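Local coordinates for ALDH21) (Physcomitrella patens subsp. patens, PDB 5MZ8), which probably oxidises D-glyceraldehyde 3-phosphate to 3-phosphoglycerate with NADP(+) and water, as a non-phosphorylating member of the aldehyde dehydrogenase family, at residues A[70-75]-A[243-248]; A[129-134]-A[356-361]; A[280-285]-A[487-492]; A[369-374]-A[413-418]. All coordinates share one frame; numbering follows the deposited sequence.

How the contacts relate
The four contacts show how one aldehyde dehydrogenase chain joins segments distant in sequence near its coenzyme and substrate sites; three of them carry NADP(+) ligands. Contact 3 lies deepest and carries Glu285, the predicted active-site residue, which also binds NADP(+). Contact 4 supplies Glu414, another NADP(+) ligand, and comes within about 7 Å of contact 3 at the nearest atoms. Contact 2 touches contact 4 directly, Leu359 CD1 packing 4.0 Å from Pro418 CB, and its Asp132 side chain is about 7 Å from that of the succinate ligand Tyr314. Contact 1, holding the NADP(+) ligand Arg246, stands apart, its nearest atoms about 12 Å from contact 3 and about 18 Å from contacts 2 and 4.

Contact 1 (A[70-75]-A[243-248]); sequences VPQATH and PVSRED
Gln72 swings CG opposite its backbone N (chi1 -164°) and runs on extended, which lays its terminal amide against Ser245; a similar first torsion in His75 (chi1 -174°) brings the CD2 edge of the imidazole to Asp248. Gln72 OE1 lies 3.2 Å from Ser245 CB and Gln72 NE2 3.5 Å from Ser245 CA, so the amide meets the serine mainly through carbon. With only an alanine in place of Gln72, Ser245 would probably lose this cover and a gap would open beside its CB. Asp248 OD1 sits in the plane of the His75 ring, 3.3 Å from CD2, with carboxylate and ring turned 56° apart. The ring nitrogen stays off the carboxylate, His75 NE2 being 4.6 Å from Asp248 OD1. A weak bond from Ala73 N to Pro243 O (3.3 Å) joins the backbones. Where both segments begin, the Val70 and Pro243 side chains cross at about a right angle, Val70 CG1 3.6 Å from Pro243 CG. Thr74 is the N-cap of helix 75-93. Val70 pairs with Leu56 of strand 55-59, Ile42 of strand 38-44 packs on Val70 and Pro243, and Val244 leans on Phe252 of helix 251-254, joining the N-terminal sheet to the loop carrying the NADP(+) ligand Arg246.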
loop_
_atom_site.group_PDB
_atom_site.type_symbol
_atom_site.label_atom_id
_atom_site.label_comp_id
_atom_site.label_asym_id
_atom_site.label_seq_id
_atom_site.Cartn_x
_atom_site.Cartn_y
_atom_site.Cartn_z
ATOM N N VAL A 70 -4.101 -30.575 35.309
ATOM C CA VAL A 70 -3.330 -29.374 34.953
ATOM C C VAL A 70 -3.137 -28.484 36.182
ATOM O O VAL A 70 -4.145 -28.169 36.816
ATOM C CB VAL A 70 -4.054 -28.614 33.799
ATOM C CG1 VAL A 70 -3.398 -27.277 33.517
ATOM C CG2 VAL A 70 -4.136 -29.461 32.538
ATOM N N PRO A 71 -1.887 -28.045 36.528
ATOM C CA PRO A 71 -1.714 -27.136 37.678
ATOM C C PRO A 71 -2.468 -25.828 37.468
ATOM O O PRO A 71 -2.572 -25.339 36.347
ATOM C CB PRO A 71 -0.195 -26.893 37.733
ATOM C CG PRO A 71 0.410 -27.957 36.910
ATOM C CD PRO A 71 -0.597 -28.273 35.850
ATOM N N GLN A 72 -3.082 -25.325 38.533
ATOM C CA GLN A 72 -3.834 -24.079 38.471
ATOM C C GLN A 72 -2.966 -22.977 39.067
ATOM O O GLN A 72 -2.458 -23.132 40.184
ATOM C CB GLN A 72 -5.186 -24.205 39.186
ATOM C CG GLN A 72 -6.147 -23.085 38.822
ATOM C CD GLN A 72 -7.417 -23.186 39.618
ATOM O OE1 GLN A 72 -7.442 -22.966 40.841
ATOM N NE2 GLN A 72 -8.510 -23.481 38.932
ATOM N N ALA A 73 -2.741 -21.899 38.298
ATOM C CA ALA A 73 -1.891 -20.806 38.753
ATOM C C ALA A 73 -2.537 -20.057 39.903
ATOM O O ALA A 73 -3.764 -19.935 39.943
ATOM C CB ALA A 73 -1.600 -19.853 37.603
ATOM N N THR A 74 -1.705 -19.590 40.855
ATOM C CA THR A 74 -2.141 -18.798 42.007
ATOM C C THR A 74 -2.119 -17.308 41.593
ATOM O O THR A 74 -1.647 -16.983 40.508
ATOM C CB THR A 74 -1.215 -19.039 43.212
ATOM O OG1 THR A 74 0.072 -18.493 42.916
ATOM C CG2 THR A 74 -1.092 -20.519 43.589
ATOM N N HIS A 75 -2.598 -16.416 42.472
ATOM C CA HIS A 75 -2.601 -14.974 42.272
ATOM C C HIS A 75 -1.164 -14.455 42.120
ATOM O O HIS A 75 -0.923 -13.582 41.286
ATOM C CB HIS A 75 -3.300 -14.288 43.457
ATOM C CG HIS A 75 -3.465 -12.815 43.272
ATOM N ND1 HIS A 75 -2.445 -11.928 43.586
ATOM C CD2 HIS A 75 -4.520 -12.120 42.793
ATOM C CE1 HIS A 75 -2.903 -10.730 43.264
ATOM N NE2 HIS A 75 -4.142 -10.796 42.773
ATOM N N PRO A 243 -3.799 -21.593 33.037
ATOM C CA PRO A 243 -5.230 -21.812 33.301
ATOM C C PRO A 243 -5.479 -21.270 34.721
ATOM O O PRO A 243 -4.681 -21.510 35.638
ATOM C CB PRO A 243 -5.377 -23.346 33.233
ATOM C CG PRO A 243 -4.095 -23.841 32.603
ATOM C CD PRO A 243 -3.060 -22.866 33.065
ATOM N N VAL A 244 -6.475 -20.408 34.874
ATOM C CA VAL A 244 -6.696 -19.797 36.184
ATOM C C VAL A 244 -8.112 -20.034 36.691
ATOM O O VAL A 244 -9.065 -20.158 35.899
ATOM C CB VAL A 244 -6.290 -18.284 36.257
ATOM C CG1 VAL A 244 -4.835 -18.062 35.866
ATOM C CG2 VAL A 244 -7.207 -17.393 35.430
ATOM N N SER A 245 -8.238 -20.060 38.032
ATOM C CA SER A 245 -9.507 -20.176 38.763
ATOM C C SER A 245 -10.343 -18.913 38.539
ATOM O O SER A 245 -9.825 -17.883 38.090
ATOM C CB SER A 245 -9.256 -20.358 40.262
ATOM O OG SER A 245 -8.395 -19.368 40.806
ATOM N N ARG A 246 -11.621 -18.981 38.890
ATOM C CA ARG A 246 -12.558 -17.881 38.751
ATOM C C ARG A 246 -12.177 -16.708 39.646
ATOM O O ARG A 246 -12.363 -15.559 39.248
ATOM C CB ARG A 246 -13.969 -18.361 39.063
ATOM C CG ARG A 246 -15.035 -17.414 38.564
ATOM C CD ARG A 246 -16.362 -17.997 38.914
ATOM N NE ARG A 246 -17.418 -16.993 38.964
ATOM C CZ ARG A 246 -18.646 -17.265 39.367
ATOM N NH1 ARG A 246 -18.968 -18.493 39.761
ATOM N NH2 ARG A 246 -19.572 -16.315 39.374
ATOM N N GLU A 247 -11.620 -16.988 40.831
ATOM C CA GLU A 247 -11.250 -15.967 41.818
ATOM C C GLU A 247 -10.102 -15.056 41.381
ATOM O O GLU A 247 -9.978 -13.943 41.908
ATOM C CB GLU A 247 -10.969 -16.574 43.214
ATOM C CG GLU A 247 -10.317 -17.951 43.240
ATOM C CD GLU A 247 -11.277 -19.117 43.346
ATOM O OE1 GLU A 247 -11.862 -19.498 42.309
ATOM O OE2 GLU A 247 -11.381 -19.703 44.449
ATOM N N ASP A 248 -9.282 -15.518 40.414
ATOM C CA ASP A 248 -8.142 -14.770 39.895
ATOM C C ASP A 248 -8.278 -14.320 38.426
ATOM O O ASP A 248 -7.533 -13.436 37.997
ATOM C CB ASP A 248 -6.870 -15.585 40.110
ATOM C CG ASP A 248 -6.512 -15.808 41.573
ATOM O OD1 ASP A 248 -6.398 -14.803 42.319
ATOM O OD2 ASP A 248 -6.320 -16.987 41.967
#

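Contact 2 (A[129-134]-A[356-361]); sequences PIKDAR and DTYLGP
The N-terminal end of helix 130-150, where Pro129 holds the N-cap position, is packed against the loop 356-361 that precedes helix 365-380. The same helix carries the succinate ligand Arg139, and the Asp132 side chain is about 7 Å from that of Tyr314, which also binds succinate. The proline ring leans on the loop backbone: Pro129 CB is 3.3 Å from Thr357 O, and Pro129 CG is 3.4 Å from Tyr358 O. On the same ring, CG also meets the methyl CG2 of Thr357 at 4.2 Å. Gly360 passes beside the ring, and a CB there would lie 3.5 Å from Pro129 CD while clashing with Pro361 CD. Lys131 starts with CG between its backbone N and carbonyl carbon (chi1 67°) and bends again at chi3, which carries its CE over to Thr357 O, 3.3 Å away. Its NZ ends obliquely to the Tyr358 ring, 4.1 Å from CD2. Thr357 OG1 is itself bound to Asn351 O, and Asp356 is paired with Lys348. Around this joint, Arg134 forms salt bridges to Glu355 and to Glu116 of helix 115-126, and Leu359 rests on Pro398 of strand 395-402, so the loop bridges the helix start and the neighbouring sheet.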
loop_
_atom_site.group_PDB
_atom_site.type_symbol
_atom_site.label_atom_id
_atom_site.label_comp_id
_atom_site.label_asym_id
_atom_site.label_seq_id
_atom_site.Cartn_x
_atom_site.Cartn_y
_atom_site.Cartn_z
ATOM N N PRO A 129 -14.955 -34.191 16.147
ATOM C CA PRO A 129 -14.469 -35.367 15.386
ATOM C C PRO A 129 -12.989 -35.252 14.987
ATOM O O PRO A 129 -12.526 -34.151 14.717
ATOM C CB PRO A 129 -15.374 -35.385 14.152
ATOM C CG PRO A 129 -16.629 -34.720 14.602
ATOM C CD PRO A 129 -16.207 -33.653 15.567
ATOM N N ILE A 130 -12.252 -36.379 14.967
ATOM C CA ILE A 130 -10.821 -36.430 14.617
ATOM C C ILE A 130 -10.521 -35.754 13.253
ATOM O O ILE A 130 -9.493 -35.083 13.136
ATOM C CB ILE A 130 -10.229 -37.877 14.734
ATOM C CG1 ILE A 130 -8.681 -37.888 14.626
ATOM C CG2 ILE A 130 -10.876 -38.865 13.755
ATOM C CD1 ILE A 130 -7.918 -37.130 15.718
ATOM N N LYS A 131 -11.445 -35.863 12.274
ATOM C CA LYS A 131 -11.295 -35.221 10.961
ATOM C C LYS A 131 -11.236 -33.697 11.111
ATOM O O LYS A 131 -10.380 -33.054 10.493
ATOM C CB LYS A 131 -12.383 -35.667 9.954
ATOM C CG LYS A 131 -13.827 -35.230 10.273
ATOM C CD LYS A 131 -14.816 -35.502 9.134
ATOM C CE LYS A 131 -15.274 -36.942 9.102
ATOM N NZ LYS A 131 -16.503 -37.120 8.284
ATOM N N ASP A 132 -12.097 -33.133 11.989
ATOM C CA ASP A 132 -12.165 -31.702 12.279
ATOM C C ASP A 132 -10.961 -31.254 13.100
ATOM O O ASP A 132 -10.454 -30.148 12.886
ATOM C CB ASP A 132 -13.491 -31.347 12.980
ATOM C CG ASP A 132 -14.734 -31.564 12.131
ATOM O OD1 ASP A 132 -14.645 -31.405 10.894
ATOM O OD2 ASP A 132 -15.803 -31.863 12.708
ATOM N N ALA A 133 -10.498 -32.109 14.030
ATOM C CA ALA A 133 -9.320 -31.838 14.857
ATOM C C ALA A 133 -8.063 -31.772 13.977
ATOM O O ALA A 133 -7.257 -30.864 14.162
ATOM C CB ALA A 133 -9.166 -32.895 15.928
ATOM N N ARG A 134 -7.947 -32.661 12.958
ATOM C CA ARG A 134 -6.827 -32.659 11.991
ATOM C C ARG A 134 -6.891 -31.402 11.131
ATOM O O ARG A 134 -5.859 -30.777 10.883
ATOM C CB ARG A 134 -6.833 -33.914 11.115
ATOM C CG ARG A 134 -6.364 -35.153 11.845
ATOM C CD ARG A 134 -6.229 -36.331 10.907
ATOM N NE ARG A 134 -6.103 -37.580 11.660
ATOM C CZ ARG A 134 -6.960 -38.593 11.584
ATOM N NH1 ARG A 134 -7.992 -38.540 10.752
ATOM N NH2 ARG A 134 -6.773 -39.680 12.316
ATOM N N ASP A 356 -15.033 -41.839 10.546
ATOM C CA ASP A 356 -16.240 -41.504 9.783
ATOM C C ASP A 356 -17.293 -40.682 10.583
ATOM O O ASP A 356 -18.352 -40.389 10.047
ATOM C CB ASP A 356 -16.860 -42.777 9.177
ATOM C CG ASP A 356 -17.362 -43.797 10.185
ATOM O OD1 ASP A 356 -16.997 -43.688 11.386
ATOM O OD2 ASP A 356 -18.048 -44.747 9.767
ATOM N N THR A 357 -16.983 -40.276 11.829
ATOM C CA THR A 357 -17.891 -39.465 12.645
ATOM C C THR A 357 -17.902 -38.018 12.117
ATOM O O THR A 357 -16.846 -37.383 12.020
ATOM C CB THR A 357 -17.493 -39.526 14.123
ATOM O OG1 THR A 357 -17.689 -40.855 14.600
ATOM C CG2 THR A 357 -18.280 -38.541 14.988
ATOM N N TYR A 358 -19.095 -37.517 11.773
ATOM C CA TYR A 358 -19.265 -36.160 11.298
ATOM C C TYR A 358 -19.603 -35.252 12.463
ATOM O O TYR A 358 -19.162 -34.101 12.489
ATOM C CB TYR A 358 -20.374 -36.091 10.231
ATOM C CG TYR A 358 -20.425 -34.750 9.527
ATOM C CD1 TYR A 358 -21.184 -33.701 10.038
ATOM C CD2 TYR A 358 -19.689 -34.520 8.364
ATOM C CE1 TYR A 358 -21.198 -32.452 9.424
ATOM C CE2 TYR A 358 -19.707 -33.276 7.733
ATOM C CZ TYR A 358 -20.465 -32.246 8.267
ATOM O OH TYR A 358 -20.497 -31.014 7.671
ATOM N N LEU A 359 -20.398 -35.760 13.416
ATOM C CA LEU A 359 -20.914 -35.007 14.549
ATOM C C LEU A 359 -20.581 -35.637 15.906
ATOM O O LEU A 359 -21.070 -36.712 16.229
ATOM C CB LEU A 359 -22.447 -34.842 14.332
ATOM C CG LEU A 359 -23.298 -34.135 15.391
ATOM C CD1 LEU A 359 -22.964 -32.671 15.497
ATOM C CD2 LEU A 359 -24.730 -34.246 15.052
ATOM N N GLY A 360 -19.769 -34.942 16.693
ATOM C CA GLY A 360 -19.383 -35.365 18.035
ATOM C C GLY A 360 -20.333 -34.831 19.104
ATOM O O GLY A 360 -21.375 -34.242 18.778
ATOM N N PRO A 361 -20.029 -35.016 20.409
ATOM C CA PRO A 361 -20.942 -34.481 21.436
ATOM C C PRO A 361 -20.750 -32.977 21.638
ATOM O O PRO A 361 -19.767 -32.413 21.157
ATOM C CB PRO A 361 -20.550 -35.266 22.688
ATOM C CG PRO A 361 -19.094 -35.572 22.500
ATOM C CD PRO A 361 -18.862 -35.699 21.015
#

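Contact 3 (A[280-285]-A[487-492]); sequences KKVVME and SGIQRE. With EDO (1,2-ethanediol), chain G.
Val282 makes the first touch: its O lies 3.2 Å from Ile489 CD1, and its N donates a 3.1 Å bond to O2 of a 1,2-ethanediol, probably from the crystallisation liquor, that also binds Val282 N of the second subunit and so bridges the two. Val283 follows, CG2 meeting Gln490 CG at 4.2 Å with the two side chains crossing at about a right angle. Met284 forms an antiparallel hydrogen-bonded pair with Ile489. Met284 N reaches Ile489 O nearly straight (3.1 Å, 168°) and in the carbonyl plane, whereas the return bond from Ile489 N to Met284 O is more bent at 136°. Their side chains lie side by side, Met284 CG 3.9 Å from Ile489 CG1. Gly488 CA closes on Met284 O at 3.3 Å, and a CB there would strike that oxygen. Glu285, the predicted active-site residue and an NADP(+) ligand, forms the non-hydrogen-bonded pair with Gly488. Its chi1 (-71°) sets CG 3.7 Å from Glu492 CG, and the bend at chi2 carries OE1 to 3.5 Å from that carbon. Lys198 holds the far end of Glu492. Strand 281-285 runs parallel to strand 260-264 and antiparallel to 488-489, the sheet's edge within this chain. Ile489 packs on Trp271 of helix 267-276; Arg491 NH2 is held by Glu503 and Thr504 O of the second subunit.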
loop_
_atom_site.group_PDB
_atom_site.type_symbol
_atom_site.label_atom_id
_atom_site.label_comp_id
_atom_site.label_asym_id
_atom_site.label_seq_id
_atom_site.Cartn_x
_atom_site.Cartn_y
_atom_site.Cartn_z
ATOM N N LYS A 280 -6.350 0.200 28.699
ATOM C CA LYS A 280 -5.892 -0.684 27.617
ATOM C C LYS A 280 -6.848 -0.768 26.416
ATOM O O LYS A 280 -8.058 -0.591 26.564
ATOM C CB LYS A 280 -5.605 -2.106 28.154
ATOM C CG LYS A 280 -6.842 -2.862 28.679
ATOM C CD LYS A 280 -6.598 -4.348 29.048
ATOM C CE LYS A 280 -5.777 -4.604 30.297
ATOM N NZ LYS A 280 -6.144 -3.717 31.435
ATOM N N LYS A 281 -6.292 -1.065 25.234
ATOM C CA LYS A 281 -7.033 -1.306 24.002
ATOM C C LYS A 281 -7.670 -2.704 24.135
ATOM O O LYS A 281 -7.173 -3.563 24.881
ATOM C CB LYS A 281 -6.089 -1.251 22.798
ATOM C CG LYS A 281 -5.657 0.172 22.409
ATOM C CD LYS A 281 -4.982 0.181 21.045
ATOM C CE LYS A 281 -4.575 1.551 20.621
ATOM N NZ LYS A 281 -4.048 1.573 19.233
ATOM N N VAL A 282 -8.798 -2.909 23.459
ATOM C CA VAL A 282 -9.550 -4.160 23.545
ATOM C C VAL A 282 -9.915 -4.669 22.165
ATOM O O VAL A 282 -10.346 -3.884 21.322
ATOM C CB VAL A 282 -10.797 -3.958 24.444
ATOM C CG1 VAL A 282 -11.751 -5.139 24.358
ATOM C CG2 VAL A 282 -10.402 -3.698 25.893
ATOM N N VAL A 283 -9.719 -5.985 21.937
ATOM C CA VAL A 283 -10.036 -6.702 20.691
ATOM C C VAL A 283 -11.017 -7.790 21.099
ATOM O O VAL A 283 -10.749 -8.513 22.056
ATOM C CB VAL A 283 -8.763 -7.285 20.003
ATOM C CG1 VAL A 283 -9.114 -8.280 18.891
ATOM C CG2 VAL A 283 -7.876 -6.177 19.468
ATOM N N MET A 284 -12.156 -7.892 20.404
ATOM C CA MET A 284 -13.192 -8.860 20.772
ATOM C C MET A 284 -13.689 -9.654 19.593
ATOM O O MET A 284 -14.176 -9.073 18.611
ATOM C CB MET A 284 -14.405 -8.126 21.364
ATOM C CG MET A 284 -14.100 -7.331 22.587
ATOM S SD MET A 284 -14.657 -8.263 23.988
ATOM C CE MET A 284 -13.278 -8.130 25.061
ATOM N N GLU A 285 -13.659 -10.982 19.730
ATOM C CA GLU A 285 -14.186 -11.923 18.749
ATOM C C GLU A 285 -15.299 -12.642 19.490
ATOM O O GLU A 285 -15.022 -13.419 20.412
ATOM C CB GLU A 285 -13.104 -12.904 18.266
ATOM C CG GLU A 285 -12.048 -12.265 17.378
ATOM C CD GLU A 285 -12.530 -11.710 16.048
ATOM O OE1 GLU A 285 -11.917 -10.738 15.551
ATOM O OE2 GLU A 285 -13.522 -12.242 15.502
ATOM N N SER A 487 -21.260 -8.930 17.650
ATOM C CA SER A 487 -20.272 -9.928 17.236
ATOM C C SER A 487 -18.829 -9.578 17.634
ATOM O O SER A 487 -17.985 -10.458 17.650
ATOM C CB SER A 487 -20.395 -10.215 15.747
ATOM O OG SER A 487 -21.582 -10.961 15.553
ATOM N N GLY A 488 -18.581 -8.331 18.020
ATOM C CA GLY A 488 -17.276 -7.912 18.511
ATOM C C GLY A 488 -16.756 -6.617 17.943
ATOM O O GLY A 488 -17.503 -5.868 17.311
ATOM N N ILE A 489 -15.467 -6.333 18.210
ATOM C CA ILE A 489 -14.747 -5.161 17.713
ATOM C C ILE A 489 -13.386 -5.577 17.166
ATOM O O ILE A 489 -12.715 -6.429 17.764
ATOM C CB ILE A 489 -14.665 -3.958 18.699
ATOM C CG1 ILE A 489 -14.076 -4.343 20.066
ATOM C CG2 ILE A 489 -16.039 -3.253 18.858
ATOM C CD1 ILE A 489 -13.382 -3.191 20.739
ATOM N N GLN A 490 -12.982 -4.966 16.020
ATOM C CA GLN A 490 -11.717 -5.195 15.304
ATOM C C GLN A 490 -11.696 -6.511 14.492
ATOM O O GLN A 490 -12.712 -7.188 14.369
ATOM C CB GLN A 490 -10.483 -5.091 16.247
ATOM C CG GLN A 490 -10.418 -3.812 17.119
ATOM C CD GLN A 490 -10.394 -2.493 16.367
ATOM O OE1 GLN A 490 -10.758 -1.451 16.916
ATOM N NE2 GLN A 490 -9.957 -2.480 15.114
ATOM N N ARG A 491 -10.534 -6.851 13.924
ATOM C CA ARG A 491 -10.347 -8.033 13.095
ATOM C C ARG A 491 -9.154 -8.869 13.514
ATOM O O ARG A 491 -8.111 -8.345 13.923
ATOM C CB ARG A 491 -10.163 -7.643 11.594
ATOM C CG ARG A 491 -11.317 -6.885 10.928
ATOM C CD ARG A 491 -12.597 -7.705 10.819
ATOM N NE ARG A 491 -13.704 -6.919 10.271
ATOM C CZ ARG A 491 -14.542 -6.190 10.994
ATOM N NH1 ARG A 491 -14.416 -6.135 12.310
ATOM N NH2 ARG A 491 -15.508 -5.498 10.402
ATOM N N GLU A 492 -9.319 -10.179 13.378
ATOM C CA GLU A 492 -8.281 -11.199 13.513
ATOM C C GLU A 492 -8.001 -11.627 12.078
ATOM O O GLU A 492 -8.615 -11.095 11.146
ATOM C CB GLU A 492 -8.671 -12.346 14.445
ATOM C CG GLU A 492 -8.628 -11.908 15.899
ATOM C CD GLU A 492 -8.264 -12.922 16.970
ATOM O OE1 GLU A 492 -7.846 -12.472 18.058
ATOM O OE2 GLU A 492 -8.411 -14.146 16.752
HETATM C C1 EDO G . -12.118 0.304 22.004
HETATM O O1 EDO G . -12.283 0.909 20.723
HETATM C C2 EDO G . -10.721 0.653 22.596
HETATM O O2 EDO G . -9.755 -0.248 22.085
HETATM O O HOH W 1 -14.708 -8.850 15.714
#

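Contact 4 (A[369-374]-A[413-418]); sequences KGIEDW and EEIFGP
Trp374 brings the CZ3–CH2 side of its indole against the start of the loop 413-418, with CH2 3.6 Å from Glu413 CB. CZ3 meets Glu414 O at 3.4 Å, the oxygen lying at the edge of the ring and near its plane. Farther back on the same ring, Trp374 CE3 touches Ile415 CG1 at 4.4 Å. The indole reaches this position because CG stands opposite the carbonyl carbon (chi1 -75°), pointing the ring from the helix toward the loop. The Glu413 chain then bends at chi2, and its carboxylate, turned 57° from the indole plane, goes on to His439 NE2. One turn earlier in the helix, Ile371 meets the later part of the loop: its CD1 lies 3.7 Å from Gly417 CA and 3.8 Å from Phe416 O, while its CG2 meets Ile415 CG2 at 4.3 Å, so that Ile415 touches both helix side chains. A CB on Gly417 would clash with Ile371 CD1, so the glycine lets the helix come this close. Replacing Trp374 by an alanine would strip away the indole and is likely to leave Glu413 CB without its cover and open a gap beside Ile415. The loop is also tied by the amide of Gln324, bound to Glu413 O and Ile415 N, and by Glu414 OE2 on Gly288 N. Helix 365-380 thus backs the Glu-X-Phe segment that, as in other aldehyde dehydrogenases, lines the coenzyme site: Glu414 binds NADP(+), and Phe416 sits beside Trp188, another NADP(+) ligand, and Asn189, which binds succinate.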
loop_
_atom_site.group_PDB
_atom_site.type_symbol
_atom_site.label_atom_id
_atom_site.label_comp_id
_atom_site.label_asym_id
_atom_site.label_seq_id
_atom_site.Cartn_x
_atom_site.Cartn_y
_atom_site.Cartn_z
ATOM N N LYS A 369 -28.515 -29.761 26.928
ATOM C CA LYS A 369 -29.814 -29.521 27.580
ATOM C C LYS A 369 -30.368 -28.141 27.189
ATOM O O LYS A 369 -31.565 -28.021 26.920
ATOM C CB LYS A 369 -29.687 -29.602 29.113
ATOM C CG LYS A 369 -29.732 -31.004 29.691
ATOM C CD LYS A 369 -29.489 -30.969 31.199
ATOM C CE LYS A 369 -29.313 -32.354 31.773
ATOM N NZ LYS A 369 -29.015 -32.338 33.234
ATOM N N GLY A 370 -29.487 -27.131 27.155
ATOM C CA GLY A 370 -29.814 -25.769 26.760
ATOM C C GLY A 370 -30.328 -25.706 25.335
ATOM O O GLY A 370 -31.364 -25.083 25.081
ATOM N N ILE A 371 -29.624 -26.389 24.402
ATOM C CA ILE A 371 -29.995 -26.495 22.975
ATOM C C ILE A 371 -31.359 -27.211 22.856
ATOM O O ILE A 371 -32.235 -26.736 22.135
ATOM C CB ILE A 371 -28.880 -27.190 22.129
ATOM C CG1 ILE A 371 -27.600 -26.330 22.077
ATOM C CG2 ILE A 371 -29.373 -27.496 20.716
ATOM C CD1 ILE A 371 -26.302 -27.129 21.908
ATOM N N GLU A 372 -31.530 -28.331 23.594
ATOM C CA GLU A 372 -32.762 -29.116 23.626
ATOM C C GLU A 372 -33.969 -28.244 24.032
ATOM O O GLU A 372 -35.027 -28.361 23.409
ATOM C CB GLU A 372 -32.622 -30.313 24.587
ATOM C CG GLU A 372 -33.759 -31.319 24.469
ATOM C CD GLU A 372 -33.810 -32.415 25.516
ATOM O OE1 GLU A 372 -33.165 -32.265 26.580
ATOM O OE2 GLU A 372 -34.523 -33.418 25.281
ATOM N N ASP A 373 -33.793 -27.371 25.058
ATOM C CA ASP A 373 -34.827 -26.465 25.558
ATOM C C ASP A 373 -35.251 -25.479 24.472
ATOM O O ASP A 373 -36.446 -25.316 24.229
ATOM C CB ASP A 373 -34.339 -25.677 26.797
ATOM C CG ASP A 373 -34.171 -26.448 28.089
ATOM O OD1 ASP A 373 -34.758 -27.567 28.208
ATOM O OD2 ASP A 373 -33.482 -25.925 29.004
ATOM N N TRP A 374 -34.261 -24.851 23.808
ATOM C CA TRP A 374 -34.482 -23.870 22.748
ATOM C C TRP A 374 -35.157 -24.478 21.519
ATOM O O TRP A 374 -35.949 -23.789 20.864
ATOM C CB TRP A 374 -33.192 -23.127 22.405
ATOM C CG TRP A 374 -32.802 -22.096 23.426
ATOM C CD1 TRP A 374 -33.320 -21.938 24.678
ATOM C CD2 TRP A 374 -31.805 -21.080 23.275
ATOM N NE1 TRP A 374 -32.714 -20.886 25.314
ATOM C CE2 TRP A 374 -31.774 -20.340 24.479
ATOM C CE3 TRP A 374 -30.949 -20.700 22.222
ATOM C CZ2 TRP A 374 -30.932 -19.238 24.660
ATOM C CZ3 TRP A 374 -30.092 -19.627 22.412
ATOM C CH2 TRP A 374 -30.082 -18.913 23.619
ATOM N N GLU A 413 -31.287 -15.529 19.453
ATOM C CA GLU A 413 -29.935 -15.708 19.978
ATOM C C GLU A 413 -29.096 -16.759 19.266
ATOM O O GLU A 413 -29.627 -17.616 18.555
ATOM C CB GLU A 413 -30.006 -16.017 21.493
ATOM C CG GLU A 413 -30.806 -15.029 22.339
ATOM C CD GLU A 413 -30.290 -13.603 22.440
ATOM O OE1 GLU A 413 -31.121 -12.703 22.698
ATOM O OE2 GLU A 413 -29.063 -13.382 22.301
ATOM N N GLU A 414 -27.769 -16.703 19.493
ATOM C CA GLU A 414 -26.813 -17.683 18.980
ATOM C C GLU A 414 -27.134 -19.029 19.658
ATOM O O GLU A 414 -27.157 -19.087 20.883
ATOM C CB GLU A 414 -25.373 -17.242 19.318
ATOM C CG GLU A 414 -24.302 -18.270 18.976
ATOM C CD GLU A 414 -22.881 -17.770 19.126
ATOM O OE1 GLU A 414 -22.520 -17.314 20.235
ATOM O OE2 GLU A 414 -22.119 -17.860 18.136
ATOM N N ILE A 415 -27.420 -20.078 18.863
ATOM C CA ILE A 415 -27.747 -21.420 19.360
ATOM C C ILE A 415 -26.480 -22.154 19.830
ATOM O O ILE A 415 -26.497 -22.781 20.897
ATOM C CB ILE A 415 -28.573 -22.255 18.330
ATOM C CG1 ILE A 415 -29.956 -21.644 18.070
ATOM C CG2 ILE A 415 -28.729 -23.718 18.789
ATOM C CD1 ILE A 415 -30.734 -22.261 16.882
ATOM N N PHE A 416 -25.384 -22.065 19.028
ATOM C CA PHE A 416 -24.103 -22.730 19.281
ATOM C C PHE A 416 -24.288 -24.265 19.386
ATOM O O PHE A 416 -23.711 -24.911 20.272
ATOM C CB PHE A 416 -23.394 -22.132 20.514
ATOM C CG PHE A 416 -21.924 -21.899 20.291
ATOM C CD1 PHE A 416 -21.484 -20.864 19.471
ATOM C CD2 PHE A 416 -20.975 -22.710 20.902
ATOM C CE1 PHE A 416 -20.121 -20.641 19.270
ATOM C CE2 PHE A 416 -19.607 -22.493 20.690
ATOM C CZ PHE A 416 -19.189 -21.460 19.873
ATOM N N GLY A 417 -25.098 -24.816 18.473
ATOM C CA GLY A 417 -25.426 -26.239 18.403
ATOM C C GLY A 417 -25.810 -26.678 17.003
ATOM O O GLY A 417 -25.915 -25.836 16.103
ATOM N N PRO A 418 -26.034 -27.995 16.767
ATOM C CA PRO A 418 -26.350 -28.439 15.401
ATOM C C PRO A 418 -27.812 -28.211 15.017
ATOM O O PRO A 418 -28.569 -29.164 14.813
ATOM C CB PRO A 418 -25.924 -29.913 15.408
ATOM C CG PRO A 418 -26.076 -30.343 16.818
ATOM C CD PRO A 418 -25.975 -29.136 17.708
#